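Local coordinates for ESX-1 secretion system protein EccA1 (Mycobacterium tuberculosis, PDB 4F3V), which is an ATPase of the ESX-1 type VII secretion system, seen here as its N-terminal TPR domain, and probably helps power export of virulence factors, at residues His135-Trp139 with Trp164-Leu169; Val154-Lys159 with Ala173-His177. All blocks are in the same frame, centred on the assembly; numbering follows the deposited sequence.

Contact 1: residues His135-Trp139 with Trp164-Leu169; sequences HLVAW and WPDKFL
The first turn of helix 134-147, from H135 to W139, faces the loop W164-D166 and the opening turn of helix 167-183, with the CA atoms of H135 and W164 6.4 Å apart and those of W139 and L169 7.6 Å apart. H135 and W164 meet closely: CB of H135 sits over the centre of one face of the W164 indole, 3.8 Å from the centroid of its five-membered ring and 16° off the normal, a CH-pi contact. Above the same indole, toward the six-membered ring, lies the carbonyl oxygen of H135, which already accepts the helical bond from W139 N. The H135 ring, with CG lodged between the backbone N and the carbonyl carbon (chi1 63°), turns toward the following loop residues and takes CD of P165 over one face, 4.2 Å from the ring centroid. CB of D166 approaches that imidazole obliquely, 4.2 Å from NE2 of H135. The domain belongs to the TPR clan, whose members are built of stacked helices, and here the start of one helix is packed against the start of another, the two being separated along the chain by helix 151-158. D166 is the N-cap of helix 167-183: its OD1 accepts from L169 N at 3.2 Å, nearly straight (169°) and met from above the carboxylate plane, while the bond from F168 N is weak. The cap thus takes up the backbone N-H of L169 itself, whose CD1 lies over one face of the W139 indole, 4.3 Å from the centroid of the five-membered ring. NE1 of W139 is hydrogen-bonded to I87 O, and its ring also meets that of Y91. At the far end of the W164 ring, CZ2 packs on CB of A138 at 3.8 Å.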
loop_
_atom_site.group_PDB
_atom_site.type_symbol
_atom_site.label_atom_id
_atom_site.label_comp_id
_atom_site.label_asym_id
_atom_site.label_seq_id
_atom_site.Cartn_x
_atom_site.Cartn_y
_atom_site.Cartn_z
ATOM N N HIS A 135 4.630 -14.255 -0.271
ATOM C CA HIS A 135 4.054 -13.464 -1.341
ATOM C C HIS A 135 3.609 -12.096 -0.885
ATOM O O HIS A 135 3.717 -11.135 -1.634
ATOM C CB HIS A 135 2.889 -14.234 -1.949
ATOM C CG HIS A 135 1.751 -14.492 -0.971
ATOM N ND1 HIS A 135 1.815 -15.446 -0.001
ATOM C CD2 HIS A 135 0.515 -13.869 -0.826
ATOM C CE1 HIS A 135 0.675 -15.432 0.713
ATOM N NE2 HIS A 135 -0.125 -14.470 0.207
ATOM N N LEU A 136 3.121 -12.000 0.356
ATOM C CA LEU A 136 2.714 -10.721 0.922
ATOM C C LEU A 136 3.892 -9.795 1.134
ATOM O O LEU A 136 3.805 -8.607 0.836
ATOM C CB LEU A 136 1.995 -10.908 2.248
ATOM C CG LEU A 136 0.589 -11.492 2.178
ATOM C CD1 LEU A 136 0.160 -11.909 3.588
ATOM C CD2 LEU A 136 -0.385 -10.518 1.536
ATOM N N VAL A 137 4.992 -10.326 1.648
ATOM C CA VAL A 137 6.230 -9.553 1.774
ATOM C C VAL A 137 6.781 -9.157 0.407
ATOM O O VAL A 137 7.219 -8.031 0.253
ATOM C CB VAL A 137 7.307 -10.291 2.600
ATOM C CG1 VAL A 137 8.664 -9.576 2.527
ATOM C CG2 VAL A 137 6.814 -10.430 4.037
ATOM N N ALA A 138 6.743 -10.063 -0.571
ATOM C CA ALA A 138 7.166 -9.719 -1.935
ATOM C C ALA A 138 6.333 -8.577 -2.469
ATOM O O ALA A 138 6.877 -7.621 -3.030
ATOM C CB ALA A 138 7.107 -10.914 -2.873
ATOM N N TRP A 139 5.014 -8.661 -2.259
ATOM C CA TRP A 139 4.112 -7.573 -2.663
ATOM C C TRP A 139 4.505 -6.271 -2.005
ATOM O O TRP A 139 4.623 -5.228 -2.685
ATOM C CB TRP A 139 2.642 -7.905 -2.375
ATOM C CG TRP A 139 1.790 -6.693 -2.635
ATOM C CD1 TRP A 139 1.208 -5.854 -1.705
ATOM C CD2 TRP A 139 1.554 -6.053 -3.941
ATOM N NE1 TRP A 139 0.579 -4.794 -2.333
ATOM C CE2 TRP A 139 0.745 -4.871 -3.676
ATOM C CE3 TRP A 139 1.879 -6.366 -5.260
ATOM C CZ2 TRP A 139 0.309 -4.038 -4.693
ATOM C CZ3 TRP A 139 1.418 -5.526 -6.275
ATOM C CH2 TRP A 139 0.666 -4.384 -5.993
ATOM N N TRP A 164 1.731 -17.590 -6.970
ATOM C CA TRP A 164 1.145 -17.172 -5.696
ATOM C C TRP A 164 -0.199 -17.830 -5.426
ATOM O O TRP A 164 -0.922 -18.144 -6.370
ATOM C CB TRP A 164 1.013 -15.666 -5.672
ATOM C CG TRP A 164 2.344 -14.964 -5.653
ATOM C CD1 TRP A 164 3.614 -15.515 -5.836
ATOM C CD2 TRP A 164 2.574 -13.543 -5.497
ATOM N NE1 TRP A 164 4.580 -14.557 -5.757
ATOM C CE2 TRP A 164 4.033 -13.354 -5.552
ATOM C CE3 TRP A 164 1.758 -12.448 -5.290
ATOM C CZ2 TRP A 164 4.605 -12.129 -5.433
ATOM C CZ3 TRP A 164 2.359 -11.206 -5.168
ATOM C CH2 TRP A 164 3.754 -11.051 -5.242
ATOM N N PRO A 165 -0.558 -18.034 -4.134
ATOM C CA PRO A 165 -1.899 -18.591 -3.848
ATOM C C PRO A 165 -3.006 -17.571 -4.176
ATOM O O PRO A 165 -3.950 -17.831 -4.947
ATOM C CB PRO A 165 -1.879 -18.843 -2.320
ATOM C CG PRO A 165 -0.449 -18.731 -1.910
ATOM C CD PRO A 165 0.203 -17.802 -2.894
ATOM N N ASP A 166 -2.808 -16.388 -3.617
ATOM C CA ASP A 166 -3.791 -15.345 -3.558
ATOM C C ASP A 166 -3.897 -14.745 -4.961
ATOM O O ASP A 166 -2.990 -14.053 -5.409
ATOM C CB ASP A 166 -3.294 -14.344 -2.515
ATOM C CG ASP A 166 -4.237 -13.205 -2.295
ATOM O OD1 ASP A 166 -5.097 -12.995 -3.165
ATOM O OD2 ASP A 166 -4.096 -12.517 -1.250
ATOM N N LYS A 167 -4.988 -15.054 -5.660
ATOM C CA LYS A 167 -5.143 -14.639 -7.052
ATOM C C LYS A 167 -5.399 -13.137 -7.195
ATOM O O LYS A 167 -5.100 -12.568 -8.245
ATOM C CB LYS A 167 -6.229 -15.439 -7.780
ATOM C CG LYS A 167 -5.846 -16.891 -8.044
ATOM C CD LYS A 167 -6.420 -17.444 -9.347
ATOM C CE LYS A 167 -6.677 -18.943 -9.225
ATOM N NZ LYS A 167 -7.142 -19.534 -10.508
ATOM N N PHE A 168 -5.957 -12.520 -6.154
ATOM C CA PHE A 168 -6.099 -11.082 -6.121
ATOM C C PHE A 168 -4.703 -10.472 -6.127
ATOM O O PHE A 168 -4.397 -9.606 -6.942
ATOM C CB PHE A 168 -6.891 -10.614 -4.891
ATOM C CG PHE A 168 -7.079 -9.123 -4.829
ATOM C CD1 PHE A 168 -6.091 -8.305 -4.288
ATOM C CD2 PHE A 168 -8.222 -8.526 -5.355
ATOM C CE1 PHE A 168 -6.243 -6.926 -4.256
ATOM C CE2 PHE A 168 -8.383 -7.148 -5.323
ATOM C CZ PHE A 168 -7.391 -6.350 -4.773
ATOM N N LEU A 169 -3.868 -10.920 -5.199
ATOM C CA LEU A 169 -2.535 -10.350 -5.047
ATOM C C LEU A 169 -1.626 -10.709 -6.238
ATOM O O LEU A 169 -0.798 -9.901 -6.645
ATOM C CB LEU A 169 -1.928 -10.792 -3.716
ATOM C CG LEU A 169 -1.288 -9.708 -2.830
ATOM C CD1 LEU A 169 -2.099 -8.407 -2.741
ATOM C CD2 LEU A 169 -1.132 -10.240 -1.418
#

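Contact 2: residues Val154-Lys159 with Ala173-His177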
loop_
_atom_site.group_PDB
_atom_site.type_symbol
_atom_site.label_atom_id
_atom_site.label_comp_id
_atom_site.label_asym_id
_atom_site.label_seq_id
_atom_site.Cartn_x
_atom_site.Cartn_y
_atom_site.Cartn_z
ATOM N N VAL A 154 11.377 -4.025 -8.486
ATOM C CA VAL A 154 9.969 -4.383 -8.522
ATOM C C VAL A 154 9.790 -5.682 -9.300
ATOM O O VAL A 154 9.213 -6.635 -8.797
ATOM C CB VAL A 154 9.094 -3.269 -9.135
ATOM C CG1 VAL A 154 7.693 -3.807 -9.449
ATOM C CG2 VAL A 154 9.020 -2.060 -8.186
ATOM N N ILE A 155 10.321 -5.729 -10.509
ATOM C CA ILE A 155 10.177 -6.913 -11.354
ATOM C C ILE A 155 10.769 -8.158 -10.653
ATOM O O ILE A 155 10.132 -9.206 -10.606
ATOM C CB ILE A 155 10.789 -6.689 -12.749
ATOM C CG1 ILE A 155 9.936 -5.652 -13.521
ATOM C CG2 ILE A 155 10.957 -8.023 -13.495
ATOM C CD1 ILE A 155 10.528 -5.128 -14.813
ATOM N N ASP A 156 11.951 -8.026 -10.056
ATOM C CA ASP A 156 12.519 -9.144 -9.294
ATOM C C ASP A 156 11.552 -9.716 -8.243
ATOM O O ASP A 156 11.487 -10.937 -8.053
ATOM C CB ASP A 156 13.817 -8.743 -8.558
ATOM C CG ASP A 156 15.044 -9.332 -9.191
ATOM O OD1 ASP A 156 15.246 -9.137 -10.419
ATOM O OD2 ASP A 156 15.811 -9.988 -8.449
ATOM N N GLN A 157 10.849 -8.831 -7.539
ATOM C CA GLN A 157 9.891 -9.258 -6.513
ATOM C C GLN A 157 8.607 -9.916 -7.042
ATOM O O GLN A 157 8.058 -10.808 -6.408
ATOM C CB GLN A 157 9.513 -8.066 -5.635
ATOM C CG GLN A 157 10.673 -7.562 -4.796
ATOM C CD GLN A 157 11.150 -8.619 -3.793
ATOM O OE1 GLN A 157 10.347 -9.288 -3.189
ATOM N NE2 GLN A 157 12.439 -8.751 -3.615
ATOM N N VAL A 158 8.128 -9.491 -8.201
ATOM C CA VAL A 158 6.813 -9.946 -8.668
ATOM C C VAL A 158 6.874 -10.933 -9.825
ATOM O O VAL A 158 5.835 -11.484 -10.211
ATOM C CB VAL A 158 5.921 -8.767 -9.081
ATOM C CG1 VAL A 158 5.704 -7.829 -7.898
ATOM C CG2 VAL A 158 6.495 -8.034 -10.301
ATOM N N LYS A 159 8.074 -11.194 -10.354
ATOM C CA LYS A 159 8.202 -12.028 -11.558
ATOM C C LYS A 159 7.706 -13.447 -11.329
ATOM O O LYS A 159 7.326 -14.121 -12.269
ATOM C CB LYS A 159 9.633 -12.044 -12.096
ATOM C CG LYS A 159 10.693 -12.608 -11.143
ATOM C CD LYS A 159 12.091 -12.556 -11.786
ATOM C CE LYS A 159 13.219 -12.877 -10.799
ATOM N NZ LYS A 159 14.543 -12.661 -11.471
ATOM N N ALA A 173 0.203 -8.016 -8.559
ATOM C CA ALA A 173 1.589 -8.183 -8.920
ATOM C C ALA A 173 1.804 -8.001 -10.424
ATOM O O ALA A 173 2.824 -7.434 -10.836
ATOM C CB ALA A 173 2.077 -9.552 -8.483
ATOM N N GLY A 174 0.865 -8.498 -11.223
ATOM C CA GLY A 174 0.854 -8.285 -12.665
ATOM C C GLY A 174 0.751 -6.808 -13.026
ATOM O O GLY A 174 1.435 -6.346 -13.933
ATOM N N VAL A 175 -0.072 -6.064 -12.292
ATOM C CA VAL A 175 -0.098 -4.611 -12.440
ATOM C C VAL A 175 1.273 -3.992 -12.137
ATOM O O VAL A 175 1.784 -3.167 -12.915
ATOM C CB VAL A 175 -1.176 -3.964 -11.556
ATOM C CG1 VAL A 175 -1.144 -2.437 -11.748
ATOM C CG2 VAL A 175 -2.560 -4.521 -11.909
ATOM N N ALA A 176 1.896 -4.397 -11.022
ATOM C CA ALA A 176 3.242 -3.871 -10.684
ATOM C C ALA A 176 4.272 -4.193 -11.755
ATOM O O ALA A 176 5.112 -3.345 -12.103
ATOM C CB ALA A 176 3.711 -4.358 -9.310
ATOM N N HIS A 177 4.186 -5.401 -12.307
ATOM C CA HIS A 177 5.107 -5.848 -13.337
ATOM C C HIS A 177 4.907 -4.974 -14.588
ATOM O O HIS A 177 5.878 -4.493 -15.203
ATOM C CB HIS A 177 4.872 -7.337 -13.635
ATOM C CG HIS A 177 6.051 -8.025 -14.309
ATOM N ND1 HIS A 177 6.313 -9.345 -14.168
ATOM C CD2 HIS A 177 7.037 -7.525 -15.152
ATOM C CE1 HIS A 177 7.407 -9.653 -14.879
ATOM N NE2 HIS A 177 7.844 -8.536 -15.477
HETATM O O HOH W 1 4.642 -10.762 -12.566
#
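V158 and H177 cross obliquely where helix 151-158 packs against helix 167-183, a roughly antiparallel helix pair of the TPR-clan domain whose short segments make an angle of 152° and whose axes approach to 9.2 Å. V158 points at its partner: CB lies 4.0 Å from CB of A173, CG1 reaches both A173 and A176, and CG2, set between its own backbone N and carbonyl carbon, meets CB of H177 at 3.8 Å. A173 meets V158 with its carbonyl oxygen as well as its CB, and one turn back V154 uses CG1 against CB of A176. With CG anti to the backbone N (chi1 -160°), H177 swings its imidazole across to the other helix. The I155 and H177 side chains run at about a right angle to each other, CG2 of I155 lying obliquely 3.7 Å from NE2 of H177 and CG1 near its CD2. E189 and R193 of helix 187-198 also touch H177, and a bound sulfate, probably from the crystallisation liquor, lies about 5 Å from its side chain. A water joins the two helices: it donates to V158 O at 2.7 Å and lies in the plane of the imidazole, at its edge, hydrogen-bonded to H177 ND1 at 2.7 Å.

Overall arrangement
The two contacts lie on the same side of the chain's centre, their centres 10 Å apart, and share helix 167-183: contact 1 uses its N-cap and first turn, contact 2 the turns that follow. Their other partners, helices 134-147 and 151-158, are consecutive in the chain. The segments alternate in sequence, 135-139, 154-159, 164-169 and 173-177, so the third helix packs back on both of its predecessors. The contacts also touch directly, W164 CZ3 lying 3.7 Å from A173 CB and W139 CZ3 3.6 Å from A173 N. Helix 167-183 thus ties helices 134-147 and 151-158 together within the N-terminal domain of EccA1.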